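PDB 7DWM: transcriptional regulator from Vibrio virus VP882, which binds the small signal molecule 3,5-dimethylpyrazin-2-ol in a PAS-type domain and probably regulates transcription by binding DNA through a LuxR-type helix-turn-helix region. Local coordinates for residues S35-A40 with E56-A61; V102-K107 with Q125-T130. All coordinates share one frame; numbering follows the deposited sequence.

Interaction 1 of 2, residues S35-A40 with E56-A61; sequences SVFIYA and EGLTDA
Gly57 starts the contact with Phe37, on an edge strand of this chain's PAS-fold sheet, where the loop between helices 42-47 and 71-80 passes strand 37-40. Its N donates to Phe37 O at 3.1 Å, but the bond is strongly bent and therefore weak; Gly57 CA adds a CH...O approach to the same oxygen. Leu58 gives the firmer link: its O accepts from Phe37 N at 3.0 Å with a nearly straight 167° angle, and Val36 CA lies 3.4 Å from that oxygen in a second CH...O contact. One carbonyl thus meets two consecutive residues, Val36 and Phe37. On the side-chain side, Leu58 CD1 reaches Phe37 CD1 at 3.8 Å. With chi1 at -83°, the Phe37 ring sits beside its own backbone N, where its CD1 meets Leu58 and its CZ meets Asp60, each approaching obliquely; it also meets the ring of Phe44 almost perpendicularly. Asp60, buried, belongs to the pocket of the bound 3,5-dimethylpyrazin-2-ol. Lys31 forms a salt bridge to Asp60 OD2, which also lies 3.6 Å from Ser35 OG. The other carboxylate oxygen, Asp60 OD1, stands 3.6 Å from Phe37 CZ, with the carboxylate and ring planes 87° apart.

Interaction 2 of 2, residues V102-K107 with Q125-T130; sequences VFTFTK and QDLTDT. With A1U (3,5-dimethylpyrazin-2-ol), chain C.
Phe103 lies flat against Asp126, an acidic residue: the ring and carboxylate planes are only 11° apart, and Asp126 CA sits 3.6 Å above the ring plane, over its centre. Phe103 CZ meets Asp126 CB at 3.5 Å, while Tyr96 packs edge-to-face with the same ring. Asp126 is also the N-cap of helix 127-139. Its chi1 of -168° holds CG anti to the backbone N, and OD2 accepts a weak bond from Thr128 N and a second from Thr128 OG1, the latter from above the carboxylate plane; OD1 forms a salt bridge with Arg101. The backbone evidence identifies the antiparallel hairpin of strands 99-110 and 119-126 in the PAS sheet. Thr104 and Gln125 form a hydrogen-bonded pair, with Thr104 N to Gln125 O at 2.9 Å and Gln125 N to Thr104 O completing the ring, whereas Phe103 and Asp126 form the adjacent non-hydrogen-bonded pair. Leu127 N then reaches Val102 O at 2.9 Å, a further backbone bond just beyond the last bridged pair. Gln125 OE1 is hydrogen-bonded to Gln125 NE2 of the second subunit, where Ile134 packs on Leu127. One face of Phe105 receives the ligand, Phe105 CZ lying 3.5 Å from its CAG, and Lys107 NZ, salt-bridged to Asp78, donates a weak 3.4 Å bond to the ligand's OAI.

How the interactions relate
Interactions 1 and 2 follow in series along the chain, the first closing before the second opens, and both belong to the PAS fold. Their centres are 20 Å apart and their nearest atoms about 6 Å, so they do not touch. They share one antiparallel sheet: interaction 1 joins a loop to edge strand 37-40 of this chain's sheet, and interaction 2 pairs strand 99-110 with strand 119-126, which is separated from 37-40 by strand 28-32. Both supply the 3,5-dimethylpyrazin-2-ol pocket, through Asp60 from 56-61 and Phe105 and Lys107 from 102-107. Interaction 2 alone touches the second subunit, so a strand that contributes Phe105 and Lys107 to the pocket is paired directly with a segment at the subunit interface.

Interaction 1 of 2, residues S35-A40 with E56-A61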
loop_
_atom_site.group_PDB
_atom_site.type_symbol
_atom_site.label_atom_id
_atom_site.label_comp_id
_atom_site.label_asym_id
_atom_site.label_seq_id
_atom_site.Cartn_x
_atom_site.Cartn_y
_atom_site.Cartn_z
ATOM N N SER A 35 -6.207 21.487 14.448
ATOM C CA SER A 35 -6.949 20.309 13.993
ATOM C C SER A 35 -8.432 20.592 13.780
ATOM O O SER A 35 -9.266 19.686 13.897
ATOM C CB SER A 35 -6.773 19.139 14.967
ATOM O OG SER A 35 -7.834 18.207 14.836
ATOM N N VAL A 36 -8.786 21.834 13.466
ATOM C CA VAL A 36 -10.164 22.209 13.187
ATOM C C VAL A 36 -10.419 22.128 11.687
ATOM O O VAL A 36 -9.616 22.616 10.883
ATOM C CB VAL A 36 -10.461 23.616 13.730
ATOM C CG1 VAL A 36 -11.939 23.871 13.775
ATOM C CG2 VAL A 36 -9.871 23.774 15.123
ATOM N N PHE A 37 -11.541 21.513 11.309
ATOM C CA PHE A 37 -11.869 21.278 9.906
ATOM C C PHE A 37 -11.963 22.589 9.132
ATOM O O PHE A 37 -12.589 23.546 9.598
ATOM C CB PHE A 37 -13.208 20.540 9.800
ATOM C CG PHE A 37 -13.113 19.051 9.963
ATOM C CD1 PHE A 37 -14.252 18.297 10.200
ATOM C CD2 PHE A 37 -11.894 18.402 9.867
ATOM C CE1 PHE A 37 -14.175 16.922 10.347
ATOM C CE2 PHE A 37 -11.814 17.030 10.011
ATOM C CZ PHE A 37 -12.953 16.293 10.253
ATOM N N ILE A 38 -11.352 22.650 7.950
ATOM C CA ILE A 38 -11.643 23.731 7.016
ATOM C C ILE A 38 -12.568 23.258 5.899
ATOM O O ILE A 38 -13.474 23.984 5.486
ATOM C CB ILE A 38 -10.362 24.386 6.448
ATOM C CG1 ILE A 38 -9.558 25.111 7.543
ATOM C CG2 ILE A 38 -10.733 25.369 5.316
ATOM C CD1 ILE A 38 -8.522 24.340 8.220
ATOM N N TYR A 39 -12.365 22.041 5.402
ATOM C CA TYR A 39 -13.324 21.451 4.479
ATOM C C TYR A 39 -13.183 19.937 4.500
ATOM O O TYR A 39 -12.120 19.399 4.818
ATOM C CB TYR A 39 -13.143 21.960 3.045
ATOM C CG TYR A 39 -14.132 21.331 2.091
ATOM C CD1 TYR A 39 -13.730 20.351 1.187
ATOM C CD2 TYR A 39 -15.474 21.691 2.117
ATOM C CE1 TYR A 39 -14.643 19.749 0.326
ATOM C CE2 TYR A 39 -16.391 21.110 1.260
ATOM C CZ TYR A 39 -15.973 20.144 0.363
ATOM O OH TYR A 39 -16.884 19.575 -0.495
ATOM N N ALA A 40 -14.278 19.265 4.156
ATOM C CA ALA A 40 -14.296 17.827 3.936
ATOM C C ALA A 40 -15.388 17.549 2.919
ATOM O O ALA A 40 -16.499 18.071 3.048
ATOM C CB ALA A 40 -14.552 17.053 5.234
ATOM N N GLU A 56 -18.698 21.991 9.768
ATOM C CA GLU A 56 -17.272 22.324 9.511
ATOM C C GLU A 56 -16.803 23.329 10.561
ATOM O O GLU A 56 -17.642 24.069 11.078
ATOM C CB GLU A 56 -17.055 23.061 8.190
ATOM C CG GLU A 56 -18.294 23.309 7.353
ATOM C CD GLU A 56 -19.501 23.903 8.049
ATOM O OE1 GLU A 56 -20.509 24.142 7.367
ATOM O OE2 GLU A 56 -19.452 24.015 9.284
ATOM N N GLY A 57 -15.492 23.380 10.798
ATOM C CA GLY A 57 -14.885 24.276 11.799
ATOM C C GLY A 57 -14.796 23.619 13.166
ATOM O O GLY A 57 -14.224 24.227 14.075
ATOM N N LEU A 58 -15.335 22.406 13.299
ATOM C CA LEU A 58 -15.310 21.648 14.576
ATOM C C LEU A 58 -14.043 20.801 14.644
ATOM O O LEU A 58 -13.248 20.844 13.696
ATOM C CB LEU A 58 -16.544 20.754 14.653
ATOM C CG LEU A 58 -17.458 20.846 13.444
ATOM C CD1 LEU A 58 -16.741 20.341 12.212
ATOM C CD2 LEU A 58 -18.727 20.060 13.685
ATOM N N THR A 59 -13.860 20.113 15.770
ATOM C CA THR A 59 -12.715 19.197 15.965
ATOM C C THR A 59 -13.126 17.794 15.522
ATOM O O THR A 59 -14.256 17.620 15.056
ATOM C CB THR A 59 -12.298 19.160 17.434
ATOM O OG1 THR A 59 -13.511 19.085 18.174
ATOM C CG2 THR A 59 -11.526 20.386 17.857
ATOM N N ASP A 60 -12.246 16.814 15.696
ATOM C CA ASP A 60 -12.578 15.466 15.252
ATOM C C ASP A 60 -13.676 14.830 16.093
ATOM O O ASP A 60 -14.280 13.843 15.660
ATOM C CB ASP A 60 -11.327 14.593 15.234
ATOM C CG ASP A 60 -10.543 14.741 13.948
ATOM O OD1 ASP A 60 -11.150 14.583 12.868
ATOM O OD2 ASP A 60 -9.326 15.013 14.012
ATOM N N ALA A 61 -13.956 15.378 17.275
ATOM C CA ALA A 61 -15.072 14.915 18.097
ATOM C C ALA A 61 -16.343 15.413 17.423
ATOM O O ALA A 61 -17.006 16.358 17.854
ATOM C CB ALA A 61 -14.961 15.428 19.521
#

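Interaction 2 of 2, residues V102-K107 with Q125-T130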
loop_
_atom_site.group_PDB
_atom_site.type_symbol
_atom_site.label_atom_id
_atom_site.label_comp_id
_atom_site.label_asym_id
_atom_site.label_seq_id
_atom_site.Cartn_x
_atom_site.Cartn_y
_atom_site.Cartn_z
ATOM N N VAL A 102 -12.278 -0.848 7.475
ATOM C CA VAL A 102 -10.829 -0.769 7.596
ATOM C C VAL A 102 -10.382 0.295 6.602
ATOM O O VAL A 102 -10.276 0.028 5.400
ATOM C CB VAL A 102 -10.157 -2.116 7.307
ATOM C CG1 VAL A 102 -8.650 -2.016 7.488
ATOM C CG2 VAL A 102 -10.742 -3.212 8.190
ATOM N N PHE A 103 -10.141 1.508 7.081
ATOM C CA PHE A 103 -9.674 2.577 6.220
ATOM C C PHE A 103 -8.185 2.810 6.413
ATOM O O PHE A 103 -7.605 2.516 7.461
ATOM C CB PHE A 103 -10.437 3.874 6.498
ATOM C CG PHE A 103 -11.579 4.113 5.562
ATOM C CD1 PHE A 103 -11.553 5.176 4.673
ATOM C CD2 PHE A 103 -12.681 3.276 5.566
ATOM C CE1 PHE A 103 -12.606 5.398 3.806
ATOM C CE2 PHE A 103 -13.738 3.493 4.701
ATOM C CZ PHE A 103 -13.700 4.556 3.822
ATOM N N THR A 104 -7.576 3.348 5.369
ATOM C CA THR A 104 -6.282 4.003 5.439
ATOM C C THR A 104 -6.522 5.502 5.327
ATOM O O THR A 104 -7.111 5.963 4.344
ATOM C CB THR A 104 -5.379 3.491 4.316
ATOM O OG1 THR A 104 -4.939 2.161 4.623
ATOM C CG2 THR A 104 -4.198 4.415 4.066
ATOM N N PHE A 105 -6.072 6.254 6.331
ATOM C CA PHE A 105 -6.094 7.716 6.291
ATOM C C PHE A 105 -4.663 8.227 6.173
ATOM O O PHE A 105 -3.877 8.118 7.119
ATOM C CB PHE A 105 -6.804 8.296 7.512
ATOM C CG PHE A 105 -8.297 8.330 7.375
ATOM C CD1 PHE A 105 -8.929 9.418 6.793
ATOM C CD2 PHE A 105 -9.069 7.266 7.810
ATOM C CE1 PHE A 105 -10.306 9.447 6.656
ATOM C CE2 PHE A 105 -10.444 7.287 7.674
ATOM C CZ PHE A 105 -11.064 8.380 7.096
ATOM N N THR A 106 -4.337 8.772 5.001
ATOM C CA THR A 106 -3.025 9.343 4.719
ATOM C C THR A 106 -3.031 10.836 5.037
ATOM O O THR A 106 -3.791 11.601 4.431
ATOM C CB THR A 106 -2.641 9.107 3.257
ATOM O OG1 THR A 106 -3.280 10.078 2.422
ATOM C CG2 THR A 106 -3.061 7.720 2.827
ATOM N N LYS A 107 -2.187 11.244 5.985
ATOM C CA LYS A 107 -2.137 12.632 6.427
ATOM C C LYS A 107 -0.799 13.253 6.049
ATOM O O LYS A 107 0.262 12.716 6.389
ATOM C CB LYS A 107 -2.390 12.721 7.929
ATOM C CG LYS A 107 -3.617 11.917 8.332
ATOM C CD LYS A 107 -3.731 11.659 9.827
ATOM C CE LYS A 107 -4.145 12.911 10.577
ATOM N NZ LYS A 107 -4.490 12.617 11.995
ATOM N N GLN A 125 -8.913 6.026 2.438
ATOM C CA GLN A 125 -9.111 4.998 1.421
ATOM C C GLN A 125 -9.732 3.759 2.051
ATOM O O GLN A 125 -9.208 3.228 3.035
ATOM C CB GLN A 125 -7.787 4.632 0.740
ATOM C CG GLN A 125 -6.967 5.825 0.276
ATOM C CD GLN A 125 -5.912 5.441 -0.743
ATOM O OE1 GLN A 125 -4.728 5.724 -0.564
ATOM N NE2 GLN A 125 -6.339 4.792 -1.821
ATOM N N ASP A 126 -10.843 3.302 1.472
ATOM C CA ASP A 126 -11.556 2.126 1.962
ATOM C C ASP A 126 -10.828 0.864 1.515
ATOM O O ASP A 126 -10.862 0.499 0.336
ATOM C CB ASP A 126 -12.997 2.129 1.462
ATOM C CG ASP A 126 -13.858 1.094 2.162
ATOM O OD1 ASP A 126 -15.044 0.960 1.793
ATOM O OD2 ASP A 126 -13.353 0.413 3.080
ATOM N N LEU A 127 -10.179 0.195 2.461
ATOM C CA LEU A 127 -9.374 -0.985 2.181
ATOM C C LEU A 127 -10.169 -2.285 2.146
ATOM O O LEU A 127 -9.655 -3.283 1.633
ATOM C CB LEU A 127 -8.243 -1.104 3.204
ATOM C CG LEU A 127 -7.121 -0.081 3.026
ATOM C CD1 LEU A 127 -5.835 -0.614 3.618
ATOM C CD2 LEU A 127 -6.930 0.280 1.555
ATOM N N THR A 128 -11.390 -2.308 2.686
ATOM C CA THR A 128 -12.109 -3.570 2.867
ATOM C C THR A 128 -12.363 -4.295 1.545
ATOM O O THR A 128 -11.984 -5.460 1.383
ATOM C CB THR A 128 -13.436 -3.301 3.581
ATOM O OG1 THR A 128 -14.272 -2.501 2.735
ATOM C CG2 THR A 128 -13.201 -2.554 4.883
ATOM N N ASP A 129 -13.015 -3.630 0.589
ATOM C CA ASP A 129 -13.333 -4.277 -0.684
ATOM C C ASP A 129 -12.098 -4.416 -1.573
ATOM O O ASP A 129 -11.871 -5.466 -2.202
ATOM C CB ASP A 129 -14.436 -3.502 -1.408
ATOM C CG ASP A 129 -14.044 -2.067 -1.709
ATOM O OD1 ASP A 129 -13.226 -1.503 -0.951
ATOM O OD2 ASP A 129 -14.552 -1.506 -2.704
ATOM N N THR A 130 -11.291 -3.359 -1.636
ATOM C CA THR A 130 -10.156 -3.361 -2.541
ATOM C C THR A 130 -9.067 -4.319 -2.092
ATOM O O THR A 130 -8.307 -4.795 -2.935
ATOM C CB THR A 130 -9.591 -1.948 -2.681
ATOM O OG1 THR A 130 -9.023 -1.532 -1.433
ATOM C CG2 THR A 130 -10.692 -0.976 -3.083
HETATM C CAB A1U C . -9.734 9.280 11.116
HETATM C CAC A1U C . -10.950 9.752 10.562
HETATM C CAE A1U C . -9.975 11.866 10.289
HETATM C CAF A1U C . -8.807 11.310 10.854
HETATM C CAG A1U C . -12.119 8.814 10.430
HETATM C CAH A1U C . -10.064 13.293 9.841
HETATM N NAA A1U C . -8.632 10.059 11.277
HETATM N NAD A1U C . -11.040 11.052 10.155
HETATM O OAI A1U C . -7.721 12.198 10.973
#